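Local coordinates for 5'-Methylthioadenosine Nucleosidase (Arabidopsis thaliana, PDB 2H8G), which is a nucleosidase of the phosphorylase superfamily that holds adenine in a pocket lined by several segments of its chain, at residues T116-V130 against E236-L248. Sequence-based numbering, arbitrary orientation.
With ADE (adenine), chain C.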
ATOM      1  N   THR A 116     -15.750   7.862  -4.657  1.00 16.25           N
ATOM      2  CA  THR A 116     -15.944   8.258  -6.040  1.00 16.21           C
ATOM      3  C   THR A 116     -14.989   7.483  -6.942  1.00 17.20           C
ATOM      4  O   THR A 116     -13.991   6.922  -6.484  1.00 18.84           O
ATOM      5  CB  THR A 116     -15.708   9.774  -6.214  1.00 19.35           C
ATOM      6  OG1 THR A 116     -14.457  10.146  -5.623  1.00 20.48           O
ATOM      7  CG2 THR A 116     -16.823  10.553  -5.556  1.00 18.58           C
ATOM      8  N   CYS A 117     -15.286   7.465  -8.233  1.00 16.06           N
ATOM      9  CA  CYS A 117     -14.452   6.731  -9.174  1.00 16.81           C
ATOM     10  C   CYS A 117     -14.702   7.201 -10.590  1.00 17.17           C
ATOM     11  O   CYS A 117     -15.631   7.969 -10.849  1.00 16.67           O
ATOM     12  CB  CYS A 117     -14.777   5.232  -9.100  1.00 18.13           C
ATOM     13  SG  CYS A 117     -16.427   4.799  -9.729  1.00 19.07           S
ATOM     14  N   GLY A 118     -13.859   6.728 -11.502  1.00 17.15           N
ATOM     15  CA  GLY A 118     -14.039   7.045 -12.905  1.00 16.64           C
ATOM     16  C   GLY A 118     -14.832   5.887 -13.480  1.00 16.72           C
ATOM     17  O   GLY A 118     -14.818   4.778 -12.932  1.00 17.38           O
ATOM     18  N   GLY A 119     -15.547   6.135 -14.569  1.00 17.76           N
ATOM     19  CA  GLY A 119     -16.331   5.082 -15.183  1.00 17.80           C
ATOM     20  C   GLY A 119     -16.151   5.066 -16.686  1.00 18.76           C
ATOM     21  O   GLY A 119     -15.728   6.055 -17.287  1.00 19.81           O
ATOM     22  N   PHE A 120     -16.441   3.924 -17.293  1.00 19.58           N
ATOM     23  CA  PHE A 120     -16.346   3.803 -18.736  1.00 20.33           C
ATOM     24  C   PHE A 120     -17.737   3.794 -19.342  1.00 22.07           C
ATOM     25  O   PHE A 120     -18.558   2.925 -19.042  1.00 20.94           O
ATOM     26  CB  PHE A 120     -15.577   2.538 -19.122  1.00 21.72           C
ATOM     27  CG  PHE A 120     -14.103   2.643 -18.866  1.00 22.85           C
ATOM     28  CD1 PHE A 120     -13.574   2.337 -17.619  1.00 23.32           C
ATOM     29  CD2 PHE A 120     -13.251   3.122 -19.859  1.00 23.44           C
ATOM     30  CE1 PHE A 120     -12.216   2.510 -17.361  1.00 24.68           C
ATOM     31  CE2 PHE A 120     -11.892   3.299 -19.609  1.00 25.54           C
ATOM     32  CZ  PHE A 120     -11.375   2.992 -18.356  1.00 24.99           C
ATOM     33  N   LYS A 121     -17.991   4.793 -20.180  1.00 22.84           N
ATOM     34  CA  LYS A 121     -19.270   4.946 -20.851  1.00 25.29           C
ATOM     35  C   LYS A 121     -19.579   3.711 -21.693  1.00 25.31           C
ATOM     36  O   LYS A 121     -20.725   3.263 -21.752  1.00 25.57           O
ATOM     37  CB  LYS A 121     -19.237   6.200 -21.733  1.00 27.92           C
ATOM     38  CG  LYS A 121     -20.538   6.513 -22.452  1.00 32.76           C
ATOM     39  CD  LYS A 121     -20.431   7.812 -23.247  1.00 35.27           C
ATOM     40  CE  LYS A 121     -19.337   7.735 -24.309  1.00 38.33           C
ATOM     41  NZ  LYS A 121     -19.266   8.973 -25.136  1.00 40.38           N
ATOM     42  N   VAL A 122     -18.552   3.148 -22.322  1.00 25.68           N
ATOM     43  CA  VAL A 122     -18.739   1.964 -23.155  1.00 27.84           C
ATOM     44  C   VAL A 122     -19.143   0.737 -22.341  1.00 28.01           C
ATOM     45  O   VAL A 122     -19.696  -0.219 -22.886  1.00 29.79           O
ATOM     46  CB  VAL A 122     -17.462   1.632 -23.965  1.00 29.37           C
ATOM     47  CG1 VAL A 122     -17.082   2.816 -24.840  1.00 33.06           C
ATOM     48  CG2 VAL A 122     -16.322   1.262 -23.030  1.00 29.96           C
ATOM     49  N   LYS A 123     -18.877   0.768 -21.036  1.00 27.32           N
ATOM     50  CA  LYS A 123     -19.221  -0.345 -20.158  1.00 27.34           C
ATOM     51  C   LYS A 123     -20.558  -0.127 -19.461  1.00 25.49           C
ATOM     52  O   LYS A 123     -20.962  -0.924 -18.607  1.00 26.83           O
ATOM     53  CB  LYS A 123     -18.125  -0.558 -19.110  1.00 26.57           C
ATOM     54  CG  LYS A 123     -16.805  -1.038 -19.686  1.00 31.98           C
ATOM     55  CD  LYS A 123     -16.986  -2.358 -20.419  1.00 34.84           C
ATOM     56  CE  LYS A 123     -15.682  -2.834 -21.031  1.00 37.30           C
ATOM     57  NZ  LYS A 123     -14.656  -3.114 -19.994  1.00 40.86           N
ATOM     58  N   GLY A 124     -21.229   0.962 -19.823  1.00 25.05           N
ATOM     59  CA  GLY A 124     -22.527   1.264 -19.251  1.00 25.68           C
ATOM     60  C   GLY A 124     -22.542   2.222 -18.078  1.00 24.16           C
ATOM     61  O   GLY A 124     -23.583   2.411 -17.459  1.00 26.67           O
ATOM     62  N   ALA A 125     -21.406   2.833 -17.763  1.00 22.81           N
ATOM     63  CA  ALA A 125     -21.359   3.767 -16.642  1.00 24.00           C
ATOM     64  C   ALA A 125     -21.796   5.168 -17.049  1.00 22.78           C
ATOM     65  O   ALA A 125     -21.517   5.625 -18.158  1.00 23.50           O
ATOM     66  CB  ALA A 125     -19.948   3.815 -16.055  1.00 22.28           C
ATOM     67  N   ASN A 126     -22.497   5.838 -16.141  1.00 22.35           N
ATOM     68  CA  ASN A 126     -22.964   7.202 -16.356  1.00 23.05           C
ATOM     69  C   ASN A 126     -22.617   8.027 -15.121  1.00 21.93           C
ATOM     70  O   ASN A 126     -22.563   7.499 -14.014  1.00 21.12           O
ATOM     71  CB  ASN A 126     -24.481   7.227 -16.575  1.00 25.26           C
ATOM     72  CG  ASN A 126     -24.892   6.566 -17.875  1.00 29.08           C
ATOM     73  OD1 ASN A 126     -24.465   6.978 -18.953  1.00 32.37           O
ATOM     74  ND2 ASN A 126     -25.726   5.540 -17.779  1.00 32.76           N
ATOM     75  N   ILE A 127     -22.378   9.317 -15.314  1.00 21.45           N
ATOM     76  CA  ILE A 127     -22.059  10.202 -14.203  1.00 22.18           C
ATOM     77  C   ILE A 127     -23.195  10.125 -13.187  1.00 21.61           C
ATOM     78  O   ILE A 127     -24.370  10.195 -13.553  1.00 22.75           O
ATOM     79  CB  ILE A 127     -21.917  11.664 -14.679  1.00 23.43           C
ATOM     80  CG1 ILE A 127     -20.753  11.781 -15.665  1.00 25.59           C
ATOM     81  CG2 ILE A 127     -21.704  12.590 -13.484  1.00 25.14           C
ATOM     82  CD1 ILE A 127     -19.404  11.482 -15.058  1.00 25.72           C
ATOM     83  N   GLY A 128     -22.847   9.963 -11.916  1.00 21.12           N
ATOM     84  CA  GLY A 128     -23.862   9.894 -10.882  1.00 21.31           C
ATOM     85  C   GLY A 128     -24.248   8.492 -10.453  1.00 20.53           C
ATOM     86  O   GLY A 128     -24.850   8.316  -9.398  1.00 22.25           O
ATOM     87  N   ASP A 129     -23.917   7.492 -11.265  1.00 20.24           N
ATOM     88  CA  ASP A 129     -24.242   6.115 -10.919  1.00 21.13           C
ATOM     89  C   ASP A 129     -23.446   5.659  -9.706  1.00 19.25           C
ATOM     90  O   ASP A 129     -22.260   5.963  -9.587  1.00 18.94           O
ATOM     91  CB  ASP A 129     -23.902   5.150 -12.061  1.00 21.66           C
ATOM     92  CG  ASP A 129     -24.837   5.267 -13.239  1.00 23.97           C
ATOM     93  OD1 ASP A 129     -25.960   5.789 -13.076  1.00 25.12           O
ATOM     94  OD2 ASP A 129     -24.447   4.807 -14.332  1.00 24.41           O
ATOM     95  N   VAL A 130     -24.103   4.935  -8.806  1.00 19.87           N
ATOM     96  CA  VAL A 130     -23.418   4.384  -7.650  1.00 19.37           C
ATOM     97  C   VAL A 130     -23.440   2.882  -7.889  1.00 19.61           C
ATOM     98  O   VAL A 130     -24.498   2.253  -7.860  1.00 20.39           O
ATOM     99  CB  VAL A 130     -24.121   4.697  -6.327  1.00 19.96           C
ATOM    100  CG1 VAL A 130     -23.328   4.082  -5.177  1.00 20.26           C
ATOM    101  CG2 VAL A 130     -24.238   6.207  -6.146  1.00 20.09           C
ATOM    102  N   GLU A 236     -13.365  17.073 -14.694  1.00 26.77           N
ATOM    103  CA  GLU A 236     -14.700  16.511 -14.518  1.00 25.60           C
ATOM    104  C   GLU A 236     -14.868  15.869 -13.141  1.00 25.17           C
ATOM    105  O   GLU A 236     -15.928  15.969 -12.522  1.00 24.02           O
ATOM    106  CB  GLU A 236     -15.004  15.491 -15.625  1.00 26.06           C
ATOM    107  CG  GLU A 236     -16.385  14.859 -15.493  1.00 25.45           C
ATOM    108  CD  GLU A 236     -16.842  14.122 -16.739  1.00 27.55           C
ATOM    109  OE1 GLU A 236     -16.084  13.278 -17.260  1.00 23.82           O
ATOM    110  OE2 GLU A 236     -17.975  14.383 -17.195  1.00 30.53           O
ATOM    111  N   PHE A 237     -13.821  15.205 -12.668  1.00 23.69           N
ATOM    112  CA  PHE A 237     -13.850  14.565 -11.359  1.00 23.34           C
ATOM    113  C   PHE A 237     -14.195  15.582 -10.274  1.00 23.57           C
ATOM    114  O   PHE A 237     -15.147  15.396  -9.516  1.00 24.88           O
ATOM    115  CB  PHE A 237     -12.483  13.921 -11.081  1.00 23.40           C
ATOM    116  CG  PHE A 237     -12.199  13.664  -9.626  1.00 23.98           C
ATOM    117  CD1 PHE A 237     -13.129  13.021  -8.815  1.00 24.26           C
ATOM    118  CD2 PHE A 237     -10.972  14.035  -9.079  1.00 24.49           C
ATOM    119  CE1 PHE A 237     -12.838  12.745  -7.480  1.00 24.42           C
ATOM    120  CE2 PHE A 237     -10.671  13.766  -7.748  1.00 24.68           C
ATOM    121  CZ  PHE A 237     -11.607  13.118  -6.947  1.00 26.11           C
ATOM    122  N   LEU A 238     -13.424  16.662 -10.212  1.00 25.60           N
ATOM    123  CA  LEU A 238     -13.644  17.691  -9.202  1.00 26.01           C
ATOM    124  C   LEU A 238     -14.941  18.466  -9.417  1.00 26.09           C
ATOM    125  O   LEU A 238     -15.582  18.894  -8.459  1.00 25.46           O
ATOM    126  CB  LEU A 238     -12.453  18.651  -9.176  1.00 27.05           C
ATOM    127  CG  LEU A 238     -11.107  17.971  -8.893  1.00 28.44           C
ATOM    128  CD1 LEU A 238      -9.972  18.971  -9.073  1.00 31.42           C
ATOM    129  CD2 LEU A 238     -11.108  17.389  -7.483  1.00 28.45           C
ATOM    130  N   GLN A 239     -15.326  18.638 -10.677  1.00 26.46           N
ATOM    131  CA  GLN A 239     -16.550  19.359 -11.013  1.00 27.53           C
ATOM    132  C   GLN A 239     -17.785  18.647 -10.463  1.00 28.12           C
ATOM    133  O   GLN A 239     -18.738  19.288 -10.016  1.00 28.17           O
ATOM    134  CB  GLN A 239     -16.678  19.482 -12.534  1.00 29.19           C
ATOM    135  CG  GLN A 239     -17.887  20.271 -13.011  1.00 33.23           C
ATOM    136  CD  GLN A 239     -18.155  20.080 -14.492  1.00 36.38           C
ATOM    137  OE1 GLN A 239     -17.239  20.142 -15.314  1.00 38.80           O
ATOM    138  NE2 GLN A 239     -19.416  19.851 -14.842  1.00 39.54           N
ATOM    139  N   ASN A 240     -17.760  17.317 -10.492  1.00 25.37           N
ATOM    140  CA  ASN A 240     -18.892  16.523 -10.024  1.00 24.77           C
ATOM    141  C   ASN A 240     -18.737  15.948  -8.620  1.00 23.85           C
ATOM    142  O   ASN A 240     -19.643  15.284  -8.115  1.00 24.55           O
ATOM    143  CB  ASN A 240     -19.161  15.374 -11.002  1.00 25.23           C
ATOM    144  CG  ASN A 240     -19.636  15.859 -12.353  1.00 27.54           C
ATOM    145  OD1 ASN A 240     -20.559  16.667 -12.441  1.00 31.53           O
ATOM    146  ND2 ASN A 240     -19.017  15.358 -13.417  1.00 26.94           N
ATOM    147  N   LEU A 241     -17.596  16.206  -7.993  1.00 24.45           N
ATOM    148  CA  LEU A 241     -17.320  15.692  -6.657  1.00 25.11           C
ATOM    149  C   LEU A 241     -18.426  15.958  -5.640  1.00 26.23           C
ATOM    150  O   LEU A 241     -18.944  15.032  -5.023  1.00 25.93           O
ATOM    151  CB  LEU A 241     -15.999  16.273  -6.140  1.00 27.10           C
ATOM    152  CG  LEU A 241     -15.545  15.808  -4.754  1.00 27.58           C
ATOM    153  CD1 LEU A 241     -15.298  14.299  -4.760  1.00 27.38           C
ATOM    154  CD2 LEU A 241     -14.277  16.552  -4.367  1.00 28.43           C
ATOM    155  N   THR A 242     -18.795  17.221  -5.464  1.00 26.98           N
ATOM    156  CA  THR A 242     -19.826  17.566  -4.492  1.00 27.65           C
ATOM    157  C   THR A 242     -21.182  16.904  -4.736  1.00 27.77           C
ATOM    158  O   THR A 242     -21.739  16.273  -3.839  1.00 27.84           O
ATOM    159  CB  THR A 242     -20.014  19.097  -4.418  1.00 28.62           C
ATOM    160  OG1 THR A 242     -18.786  19.698  -3.991  1.00 29.80           O
ATOM    161  CG2 THR A 242     -21.120  19.458  -3.435  1.00 30.09           C
ATOM    162  N   VAL A 243     -21.710  17.036  -5.946  1.00 26.94           N
ATOM    163  CA  VAL A 243     -23.009  16.452  -6.265  1.00 26.81           C
ATOM    164  C   VAL A 243     -23.035  14.925  -6.205  1.00 26.00           C
ATOM    165  O   VAL A 243     -23.972  14.334  -5.669  1.00 26.53           O
ATOM    166  CB  VAL A 243     -23.495  16.906  -7.661  1.00 28.47           C
ATOM    167  CG1 VAL A 243     -23.713  18.414  -7.667  1.00 31.31           C
ATOM    168  CG2 VAL A 243     -22.482  16.516  -8.721  1.00 33.66           C
ATOM    169  N   VAL A 244     -22.007  14.286  -6.750  1.00 23.86           N
ATOM    170  CA  VAL A 244     -21.953  12.824  -6.751  1.00 22.64           C
ATOM    171  C   VAL A 244     -21.747  12.239  -5.355  1.00 23.00           C
ATOM    172  O   VAL A 244     -22.243  11.149  -5.053  1.00 22.38           O
ATOM    173  CB  VAL A 244     -20.850  12.328  -7.698  1.00 21.48           C
ATOM    174  CG1 VAL A 244     -20.700  10.815  -7.594  1.00 19.52           C
ATOM    175  CG2 VAL A 244     -21.198  12.722  -9.119  1.00 22.15           C
ATOM    176  N   THR A 245     -21.018  12.949  -4.500  1.00 24.53           N
ATOM    177  CA  THR A 245     -20.801  12.452  -3.148  1.00 25.64           C
ATOM    178  C   THR A 245     -22.128  12.459  -2.391  1.00 26.42           C
ATOM    179  O   THR A 245     -22.314  11.702  -1.440  1.00 26.57           O
ATOM    180  CB  THR A 245     -19.749  13.290  -2.387  1.00 26.94           C
ATOM    181  OG1 THR A 245     -20.078  14.680  -2.480  1.00 31.90           O
ATOM    182  CG2 THR A 245     -18.364  13.057  -2.972  1.00 26.74           C
ATOM    183  N   ALA A 246     -23.054  13.311  -2.820  1.00 26.62           N
ATOM    184  CA  ALA A 246     -24.364  13.370  -2.183  1.00 26.25           C
ATOM    185  C   ALA A 246     -25.131  12.115  -2.589  1.00 26.64           C
ATOM    186  O   ALA A 246     -25.844  11.518  -1.784  1.00 28.08           O
ATOM    187  CB  ALA A 246     -25.114  14.616  -2.630  1.00 28.27           C
ATOM    188  N   ALA A 247     -24.975  11.717  -3.846  1.00 26.83           N
ATOM    189  CA  ALA A 247     -25.637  10.525  -4.362  1.00 25.04           C
ATOM    190  C   ALA A 247     -25.055   9.297  -3.666  1.00 24.07           C
ATOM    191  O   ALA A 247     -25.754   8.317  -3.407  1.00 24.47           O
ATOM    192  CB  ALA A 247     -25.425  10.423  -5.871  1.00 27.05           C
ATOM    193  N   LEU A 248     -23.761   9.360  -3.377  1.00 22.65           N
ATOM    194  CA  LEU A 248     -23.079   8.264  -2.706  1.00 22.16           C
ATOM    195  C   LEU A 248     -23.658   8.085  -1.306  1.00 22.19           C
ATOM    196  O   LEU A 248     -23.883   6.964  -0.854  1.00 21.28           O
ATOM    197  CB  LEU A 248     -21.580   8.555  -2.628  1.00 21.23           C
ATOM    198  CG  LEU A 248     -20.698   7.535  -1.906  1.00 20.85           C
ATOM    199  CD1 LEU A 248     -20.849   6.162  -2.553  1.00 21.24           C
ATOM    200  CD2 LEU A 248     -19.249   8.002  -1.953  1.00 20.96           C
TER
HETATM  201  N9  ADE C 701     -11.543   8.893  -8.838  1.00 21.70           N
HETATM  202  C8  ADE C 701     -12.441   9.603  -9.557  1.00 22.24           C
HETATM  203  N7  ADE C 701     -12.251   9.529 -10.896  1.00 21.37           N
HETATM  204  C5  ADE C 701     -11.156   8.717 -11.025  1.00 19.54           C
HETATM  205  C6  ADE C 701     -10.411   8.214 -12.154  1.00 21.85           C
HETATM  206  N6  ADE C 701     -10.749   8.531 -13.399  1.00 20.62           N
HETATM  207  N1  ADE C 701      -9.302   7.373 -11.895  1.00 19.92           N
HETATM  208  C2  ADE C 701      -8.966   7.056 -10.601  1.00 20.55           C
HETATM  209  N3  ADE C 701      -9.626   7.493  -9.461  1.00 20.76           N
HETATM  210  C4  ADE C 701     -10.703   8.311  -9.757  1.00 19.72           C
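Thr-116 OG1, hydrogen-bonded to Glu-38 OE2, also meets the edge of the Phe-237 ring, with CE1 3.6 Å away. This is a strand-helix contact of the alpha/beta phosphorylase fold: strand 110-119 and the loop after it pack against helix 233-259. With chi1 at 50°, Thr-116 turns its hydroxyl to the ring and leaves CG2 for the following turns of the helix, where it lies 3.9 Å from Thr-245 CG2 and also touches Leu-241 CD1. The same Phe-237 ring helps line the adenine pocket, its CD1 standing 3.6 Å from C8 of adenine, while Gly-118 N approaches N7 of the base to 3.3 Å.

Further along the loop, Ile-127 reaches the helix with both branches. CD1 comes up to the carboxylate of Glu-236, and CG2 sits 3.9 Å from Asn-240 ND2. These polar ends have partners on strand 217-226: Glu-236 OE1 accepts a hydrogen bond from Leu-226 N, and Asn-240 ND2 donates one to Thr-224 O. Ile-127 and Gly-128 form the middle of a type II turn from Asn-126 to Asp-129, which lays Gly-128 N 4.3 Å from Val-244 CG2. Where strand 130-138 begins, Val-130 sets its two methyls against neighbouring helix residues: CG2 lies 3.8 Å from Ala-247 O, and CG1 4.2 Å from Leu-248 CD1.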